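Probable sugar kinase (Clostridium perfringens, PDB 3KZH) probably phosphorylates a sugar, as a carbohydrate kinase of the pfkB (ribokinase-like) family, and holds a beta-D-glucopyranose in its crystal structure. Local coordinates at residues I48-A53 with V75-K80; S284-S289 with T293-M298. One frame throughout, in Å; residues are numbered along the deposited sequence.

Contact 1 (I48-A53 with V75-K80); sequences IAENMA and VEHSKK
E50 meets the imidazole of H77 with its carboxylate, and this pair makes the whole direct contact between segments 48-53 and 75-80. The closest CA atoms of the two segments, those of E50 and S78, are 7.7 Å apart, so the outer ends of two side chains have to bridge the gap. Each leaves its helix with CG anti to the backbone N (chi1 -164° for E50), and the glutamate chain stays extended beyond CG. The ring presents its edge: E50 CD lies in the ring plane, 3.4 Å from H77 NE2, while the carboxylate plane is turned 81° from the ring. H77 NE2 donates a weak hydrogen bond to E50 OE1 at 3.3 Å, with an N-H...O angle of 156°. Y83 of strand 83-84 touches both side chains, and the ring of F41 meets that of H77. The carboxylate is held chiefly from its own helix, by salt bridges from OE1 to R46 and from OE2 to R54. With two arginines already fixing its rotation, E50 is probably ionised, and the imidazole adds a weaker, secondary polar link between the two helices.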
ATOM      1  N   ILE A  48      -1.386 -18.845   5.712  1.00 19.04           N
ATOM      2  CA  ILE A  48      -2.154 -20.079   5.953  1.00 19.16           C
ATOM      3  C   ILE A  48      -3.628 -19.848   5.597  1.00 17.55           C
ATOM      4  O   ILE A  48      -4.186 -20.589   4.786  1.00 10.91           O
ATOM      5  CB  ILE A  48      -2.021 -20.605   7.435  1.00 18.37           C
ATOM      6  CG1 ILE A  48      -0.586 -21.066   7.705  1.00 20.07           C
ATOM      7  CG2 ILE A  48      -2.969 -21.777   7.695  1.00 16.68           C
ATOM      8  CD1 ILE A  48      -0.259 -21.375   9.166  1.00 17.37           C
ATOM      9  N   ALA A  49      -4.201 -18.777   6.158  1.00 14.33           N
ATOM     10  CA  ALA A  49      -5.585 -18.367   5.928  1.00 15.44           C
ATOM     11  C   ALA A  49      -5.903 -18.133   4.449  1.00 16.22           C
ATOM     12  O   ALA A  49      -6.978 -18.530   3.988  1.00 13.80           O
ATOM     13  CB  ALA A  49      -5.897 -17.133   6.726  1.00 12.69           C
ATOM     14  N   GLU A  50      -4.950 -17.549   3.707  1.00 17.92           N
ATOM     15  CA  GLU A  50      -5.124 -17.304   2.263  1.00 19.85           C
ATOM     16  C   GLU A  50      -5.190 -18.630   1.502  1.00 18.97           C
ATOM     17  O   GLU A  50      -6.156 -18.858   0.765  1.00 18.35           O
ATOM     18  CB  GLU A  50      -4.024 -16.398   1.649  1.00 18.93           C
ATOM     19  CG  GLU A  50      -4.449 -15.861   0.263  1.00 21.76           C
ATOM     20  CD  GLU A  50      -3.383 -15.148  -0.570  1.00 22.73           C
ATOM     21  OE1 GLU A  50      -2.495 -14.464  -0.027  1.00 20.88           O
ATOM     22  OE2 GLU A  50      -3.465 -15.245  -1.814  1.00 24.13           O
ATOM     23  N   ASN A  51      -4.215 -19.511   1.753  1.00 16.35           N
ATOM     24  CA  ASN A  51      -4.126 -20.840   1.120  1.00 17.23           C
ATOM     25  C   ASN A  51      -5.387 -21.696   1.372  1.00 15.66           C
ATOM     26  O   ASN A  51      -5.829 -22.433   0.491  1.00 13.40           O
ATOM     27  CB  ASN A  51      -2.902 -21.616   1.633  1.00 17.72           C
ATOM     28  CG  ASN A  51      -1.581 -21.053   1.153  1.00 18.14           C
ATOM     29  OD1 ASN A  51      -0.805 -20.488   1.936  1.00 10.96           O
ATOM     30  ND2 ASN A  51      -1.286 -21.266  -0.119  1.00 19.77           N
HETATM   31  N   MSE A  52      -5.972 -21.526   2.565  1.00 14.87           N
HETATM   32  CA  MSE A  52      -7.187 -22.219   3.021  1.00 15.79           C
HETATM   33  C   MSE A  52      -8.436 -21.742   2.270  1.00 13.89           C
HETATM   34  O   MSE A  52      -9.223 -22.546   1.771  1.00  8.73           O
HETATM   35  CB  MSE A  52      -7.397 -22.005   4.530  1.00 18.49           C
HETATM   36  CG  MSE A  52      -6.803 -23.073   5.416  1.00 22.85           C
HETATM   37 SE   MSE A  52      -7.236 -22.893   7.282  1.00 24.26          SE
HETATM   38  CE  MSE A  52      -5.904 -24.155   7.993  1.00 21.49           C
ATOM     39  N   ALA A  53      -8.602 -20.424   2.200  1.00 11.08           N
ATOM     40  CA  ALA A  53      -9.724 -19.782   1.515  1.00 14.86           C
ATOM     41  C   ALA A  53      -9.645 -20.061   0.009  1.00 15.09           C
ATOM     42  O   ALA A  53     -10.675 -20.254  -0.650  1.00 14.22           O
ATOM     43  CB  ALA A  53      -9.699 -18.290   1.784  1.00  9.50           C
ATOM     44  N   VAL A  75      -7.625  -6.052   4.305  1.00 25.41           N
ATOM     45  CA  VAL A  75      -9.071  -6.282   4.322  1.00 23.15           C
ATOM     46  C   VAL A  75      -9.640  -6.485   2.929  1.00 22.90           C
ATOM     47  O   VAL A  75     -10.385  -7.440   2.706  1.00 18.37           O
ATOM     48  CB  VAL A  75      -9.848  -5.162   5.080  1.00 23.21           C
ATOM     49  CG1 VAL A  75     -11.343  -5.491   5.148  1.00 24.58           C
ATOM     50  CG2 VAL A  75      -9.358  -5.041   6.473  1.00 21.43           C
ATOM     51  N   GLU A  76      -9.226  -5.638   1.983  1.00 24.27           N
ATOM     52  CA  GLU A  76      -9.683  -5.756   0.597  1.00 24.31           C
ATOM     53  C   GLU A  76      -9.230  -7.054  -0.063  1.00 21.46           C
ATOM     54  O   GLU A  76     -10.006  -7.684  -0.781  1.00 18.54           O
ATOM     55  CB  GLU A  76      -9.251  -4.547  -0.253  1.00 26.79           C
ATOM     56  CG  GLU A  76     -10.166  -3.318  -0.129  1.00 32.12           C
ATOM     57  CD  GLU A  76     -11.645  -3.625  -0.407  1.00 35.24           C
ATOM     58  OE1 GLU A  76     -11.968  -4.142  -1.506  1.00 37.88           O
ATOM     59  OE2 GLU A  76     -12.479  -3.365   0.486  1.00 34.82           O
ATOM     60  N   HIS A  77      -8.007  -7.491   0.252  1.00 21.14           N
ATOM     61  CA  HIS A  77      -7.471  -8.742  -0.293  1.00 21.86           C
ATOM     62  C   HIS A  77      -8.220  -9.940   0.305  1.00 21.53           C
ATOM     63  O   HIS A  77      -8.492 -10.908  -0.394  1.00 18.92           O
ATOM     64  CB  HIS A  77      -5.969  -8.845  -0.024  1.00 20.14           C
ATOM     65  CG  HIS A  77      -5.317 -10.039  -0.653  1.00 17.86           C
ATOM     66  ND1 HIS A  77      -5.107 -10.144  -2.012  1.00 15.76           N
ATOM     67  CD2 HIS A  77      -4.811 -11.169  -0.109  1.00 15.95           C
ATOM     68  CE1 HIS A  77      -4.499 -11.288  -2.274  1.00 16.38           C
ATOM     69  NE2 HIS A  77      -4.309 -11.927  -1.136  1.00 18.50           N
ATOM     70  N   SER A  78      -8.619  -9.807   1.573  1.00 22.86           N
ATOM     71  CA  SER A  78      -9.369 -10.842   2.280  1.00 25.33           C
ATOM     72  C   SER A  78     -10.777 -11.041   1.737  1.00 25.54           C
ATOM     73  O   SER A  78     -11.277 -12.164   1.720  1.00 23.35           O
ATOM     74  CB  SER A  78      -9.380 -10.575   3.792  1.00 27.10           C
ATOM     75  OG  SER A  78     -10.177  -9.474   4.177  1.00 29.53           O
ATOM     76  N   LYS A  79     -11.390  -9.953   1.267  1.00 26.32           N
ATOM     77  CA  LYS A  79     -12.735  -9.993   0.678  1.00 28.81           C
ATOM     78  C   LYS A  79     -12.672 -10.551  -0.744  1.00 26.35           C
ATOM     79  O   LYS A  79     -13.618 -11.186  -1.203  1.00 26.25           O
ATOM     80  CB  LYS A  79     -13.382  -8.604   0.665  1.00 31.03           C
ATOM     81  CG  LYS A  79     -13.742  -8.049   2.040  1.00 35.12           C
ATOM     82  CD  LYS A  79     -14.164  -6.601   1.910  1.00 37.50           C
ATOM     83  CE  LYS A  79     -14.609  -6.015   3.225  1.00 41.26           C
ATOM     84  NZ  LYS A  79     -14.826  -4.537   3.114  1.00 44.91           N
ATOM     85  N   LYS A  80     -11.540 -10.337  -1.416  1.00 25.07           N
ATOM     86  CA  LYS A  80     -11.318 -10.829  -2.776  1.00 26.01           C
ATOM     87  C   LYS A  80     -11.088 -12.349  -2.768  1.00 24.55           C
ATOM     88  O   LYS A  80     -11.699 -13.072  -3.562  1.00 22.12           O
ATOM     89  CB  LYS A  80     -10.122 -10.107  -3.408  1.00 28.81           C
ATOM     90  CG  LYS A  80      -9.769 -10.541  -4.829  1.00 31.94           C
ATOM     91  CD  LYS A  80      -8.395 -10.033  -5.237  1.00 35.82           C
ATOM     92  CE  LYS A  80      -7.946 -10.702  -6.525  1.00 38.90           C
ATOM     93  NZ  LYS A  80      -6.562 -10.339  -6.930  1.00 41.80           N
TER

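Contact 2 (S284-S289 with T293-M298); sequences SNITIS and TIHPDM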
ATOM      1  N   SER A 284       1.850 -27.806  -0.865  1.00 12.42           N
ATOM      2  CA  SER A 284       3.201 -27.409  -0.487  1.00 17.34           C
ATOM      3  C   SER A 284       4.103 -27.437  -1.718  1.00 19.07           C
ATOM      4  O   SER A 284       4.881 -26.514  -1.913  1.00 18.44           O
ATOM      5  CB  SER A 284       3.748 -28.327   0.611  1.00 16.31           C
ATOM      6  OG  SER A 284       5.014 -27.886   1.063  1.00 16.96           O
ATOM      7  N   ASN A 285       3.906 -28.435  -2.588  1.00 20.70           N
ATOM      8  CA  ASN A 285       4.677 -28.597  -3.827  1.00 24.79           C
ATOM      9  C   ASN A 285       4.433 -27.473  -4.829  1.00 26.24           C
ATOM     10  O   ASN A 285       5.361 -27.057  -5.508  1.00 27.48           O
ATOM     11  CB  ASN A 285       4.385 -29.946  -4.515  1.00 22.97           C
ATOM     12  CG  ASN A 285       4.951 -31.151  -3.766  1.00 22.41           C
ATOM     13  OD1 ASN A 285       5.926 -31.055  -3.002  1.00 21.15           O
ATOM     14  ND2 ASN A 285       4.346 -32.312  -4.011  1.00 21.25           N
ATOM     15  N   ILE A 286       3.187 -26.998  -4.918  1.00 27.57           N
ATOM     16  CA  ILE A 286       2.799 -25.909  -5.827  1.00 28.80           C
ATOM     17  C   ILE A 286       3.449 -24.594  -5.394  1.00 30.22           C
ATOM     18  O   ILE A 286       3.970 -23.846  -6.222  1.00 32.96           O
ATOM     19  CB  ILE A 286       1.244 -25.730  -5.889  1.00 28.25           C
ATOM     20  CG1 ILE A 286       0.587 -26.962  -6.514  1.00 25.69           C
ATOM     21  CG2 ILE A 286       0.868 -24.545  -6.759  1.00 28.42           C
ATOM     22  CD1 ILE A 286      -0.927 -26.988  -6.432  1.00 23.95           C
ATOM     23  N   THR A 287       3.445 -24.351  -4.088  1.00 30.40           N
ATOM     24  CA  THR A 287       4.023 -23.142  -3.504  1.00 31.58           C
ATOM     25  C   THR A 287       5.554 -23.151  -3.589  1.00 32.48           C
ATOM     26  O   THR A 287       6.176 -22.104  -3.780  1.00 31.86           O
ATOM     27  CB  THR A 287       3.544 -22.978  -2.046  1.00 29.41           C
ATOM     28  OG1 THR A 287       2.117 -22.984  -2.025  1.00 28.15           O
ATOM     29  CG2 THR A 287       3.997 -21.682  -1.455  1.00 27.87           C
ATOM     30  N   ILE A 288       6.134 -24.349  -3.510  1.00 33.57           N
ATOM     31  CA  ILE A 288       7.582 -24.541  -3.581  1.00 36.04           C
ATOM     32  C   ILE A 288       8.137 -24.347  -5.007  1.00 36.12           C
ATOM     33  O   ILE A 288       9.294 -23.967  -5.172  1.00 33.23           O
ATOM     34  CB  ILE A 288       7.975 -25.929  -2.944  1.00 37.26           C
ATOM     35  CG1 ILE A 288       9.092 -25.746  -1.923  1.00 38.93           C
ATOM     36  CG2 ILE A 288       8.318 -26.987  -3.995  1.00 36.06           C
ATOM     37  CD1 ILE A 288       9.287 -26.943  -1.003  1.00 40.07           C
ATOM     38  N   SER A 289       7.280 -24.562  -6.010  1.00 38.06           N
ATOM     39  CA  SER A 289       7.641 -24.429  -7.424  1.00 41.39           C
ATOM     40  C   SER A 289       7.511 -23.008  -7.978  1.00 42.60           C
ATOM     41  O   SER A 289       7.754 -22.786  -9.165  1.00 43.95           O
ATOM     42  CB  SER A 289       6.792 -25.377  -8.278  1.00 43.06           C
ATOM     43  OG  SER A 289       5.483 -24.860  -8.494  1.00 44.28           O
ATOM     44  N   THR A 293       5.599 -16.489  -2.317  1.00 45.41           N
ATOM     45  CA  THR A 293       5.140 -17.224  -1.139  1.00 45.00           C
ATOM     46  C   THR A 293       3.794 -17.929  -1.316  1.00 43.90           C
ATOM     47  O   THR A 293       3.481 -18.851  -0.570  1.00 43.67           O
ATOM     48  CB  THR A 293       5.082 -16.297   0.098  1.00 46.34           C
ATOM     49  OG1 THR A 293       4.391 -15.085  -0.240  1.00 46.25           O
ATOM     50  CG2 THR A 293       6.486 -15.955   0.578  1.00 44.11           C
ATOM     51  N   ILE A 294       2.980 -17.438  -2.252  1.00 43.37           N
ATOM     52  CA  ILE A 294       1.667 -18.012  -2.582  1.00 43.29           C
ATOM     53  C   ILE A 294       1.555 -18.016  -4.110  1.00 41.16           C
ATOM     54  O   ILE A 294       1.833 -17.002  -4.752  1.00 41.21           O
ATOM     55  CB  ILE A 294       0.461 -17.186  -1.967  1.00 44.56           C
ATOM     56  CG1 ILE A 294       0.363 -17.416  -0.455  1.00 46.99           C
ATOM     57  CG2 ILE A 294      -0.892 -17.633  -2.556  1.00 45.00           C
ATOM     58  CD1 ILE A 294       0.206 -16.161   0.340  1.00 47.90           C
ATOM     59  N   HIS A 295       1.162 -19.157  -4.680  1.00 38.48           N
ATOM     60  CA  HIS A 295       0.988 -19.282  -6.127  1.00 38.50           C
ATOM     61  C   HIS A 295      -0.315 -18.559  -6.497  1.00 37.93           C
ATOM     62  O   HIS A 295      -1.383 -18.902  -5.977  1.00 35.16           O
ATOM     63  CB  HIS A 295       0.920 -20.749  -6.562  1.00 37.33           C
ATOM     64  CG  HIS A 295       1.162 -20.960  -8.030  1.00 39.49           C
ATOM     65  ND1 HIS A 295       0.470 -20.275  -9.007  1.00 41.73           N
ATOM     66  CD2 HIS A 295       2.028 -21.768  -8.679  1.00 42.02           C
ATOM     67  CE1 HIS A 295       0.907 -20.652 -10.196  1.00 41.63           C
ATOM     68  NE2 HIS A 295       1.851 -21.557 -10.029  1.00 43.07           N
ATOM     69  N   PRO A 296      -0.237 -17.545  -7.394  1.00 38.03           N
ATOM     70  CA  PRO A 296      -1.385 -16.749  -7.850  1.00 37.89           C
ATOM     71  C   PRO A 296      -2.565 -17.527  -8.422  1.00 36.05           C
ATOM     72  O   PRO A 296      -3.709 -17.099  -8.285  1.00 35.34           O
ATOM     73  CB  PRO A 296      -0.769 -15.850  -8.923  1.00 38.41           C
ATOM     74  CG  PRO A 296       0.619 -15.672  -8.459  1.00 40.02           C
ATOM     75  CD  PRO A 296       0.989 -17.072  -8.071  1.00 38.47           C
ATOM     76  N   ASP A 297      -2.287 -18.678  -9.030  1.00 35.46           N
ATOM     77  CA  ASP A 297      -3.337 -19.480  -9.645  1.00 36.67           C
ATOM     78  C   ASP A 297      -3.904 -20.584  -8.790  1.00 34.45           C
ATOM     79  O   ASP A 297      -4.864 -21.239  -9.201  1.00 34.26           O
ATOM     80  CB  ASP A 297      -2.869 -20.074 -10.978  1.00 39.94           C
ATOM     81  CG  ASP A 297      -2.462 -19.017 -11.979  1.00 43.09           C
ATOM     82  OD1 ASP A 297      -2.982 -17.877 -11.918  1.00 44.44           O
ATOM     83  OD2 ASP A 297      -1.598 -19.331 -12.826  1.00 46.87           O
HETATM   84  N   MSE A 298      -3.349 -20.771  -7.595  1.00 31.76           N
HETATM   85  CA  MSE A 298      -3.814 -21.832  -6.713  1.00 30.13           C
HETATM   86  C   MSE A 298      -5.252 -21.723  -6.230  1.00 29.08           C
HETATM   87  O   MSE A 298      -5.713 -20.679  -5.740  1.00 26.86           O
HETATM   88  CB  MSE A 298      -2.876 -22.056  -5.537  1.00 31.54           C
HETATM   89  CG  MSE A 298      -2.561 -23.531  -5.333  1.00 35.45           C
HETATM   90 SE   MSE A 298      -2.612 -24.049  -3.513  1.00 35.55          SE
HETATM   91  CE  MSE A 298      -0.774 -23.655  -3.112  1.00 25.64           C
TER
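I286, near the C-terminal end of helix 273-288, starts out toward the segment T293-M298 at CB. That atom lies 4.0 Å from CE of selenomethionine M298. The CG2 branch, anti to the backbone N, reaches CD2 of H295 at 3.6 Å, approaching the ring obliquely, and also packs 3.8 Å from M298 CG. At the end of the other branch, CD1 closes on the same M298 CG, and V303 of helix 300-308 touches both I286 and M298. The next residue, T287, sends its methyl CG2 to the carbonyl of T293, while OG1, which hydrogen-bonds S258 OG and M283 O, has M298 CE lying against it. The M298 chain bends at chi2 and chi3 (-137° and -89°) in bringing that methyl over to the helix. No hydrogen bond crosses between the segments; each is braced internally. S289 OG donates to I286 O at 2.9 Å, and D297 N donates to H295 ND1, close to the ring plane, at 3.2 Å. H295 to M298 form a type I beta turn, closed by M298 N bonding H295 O. The loop between helices 273-288 and 300-308 thus folds back on the end of the first, in the C-terminal part of this pfkB-family, ribokinase-like fold.

From the N terminus, the chain runs through helix 44-54, strand 59-62 and helix 69-81, and contact 1 closes this excursion, with 21 residues between its segments. Contact 2 comes much later and closes a far shorter loop, three residues between segments, where helix 273-288 leads on toward helix 300-308. The two are in series, neither nesting nor crossing, yet adjoin with centres about 15 Å apart. I294 forms part of the seam, packing on helix 44-54 with CD1 3.2 Å from E50 OE1. R54 also joins them, hydrogen-bonding the backbone oxygens of P296 and M298. Helix 44-54, near one edge of the large sheet, is thereby tied to the loop after helix 273-288, with helix 69-81 linked through contact 1.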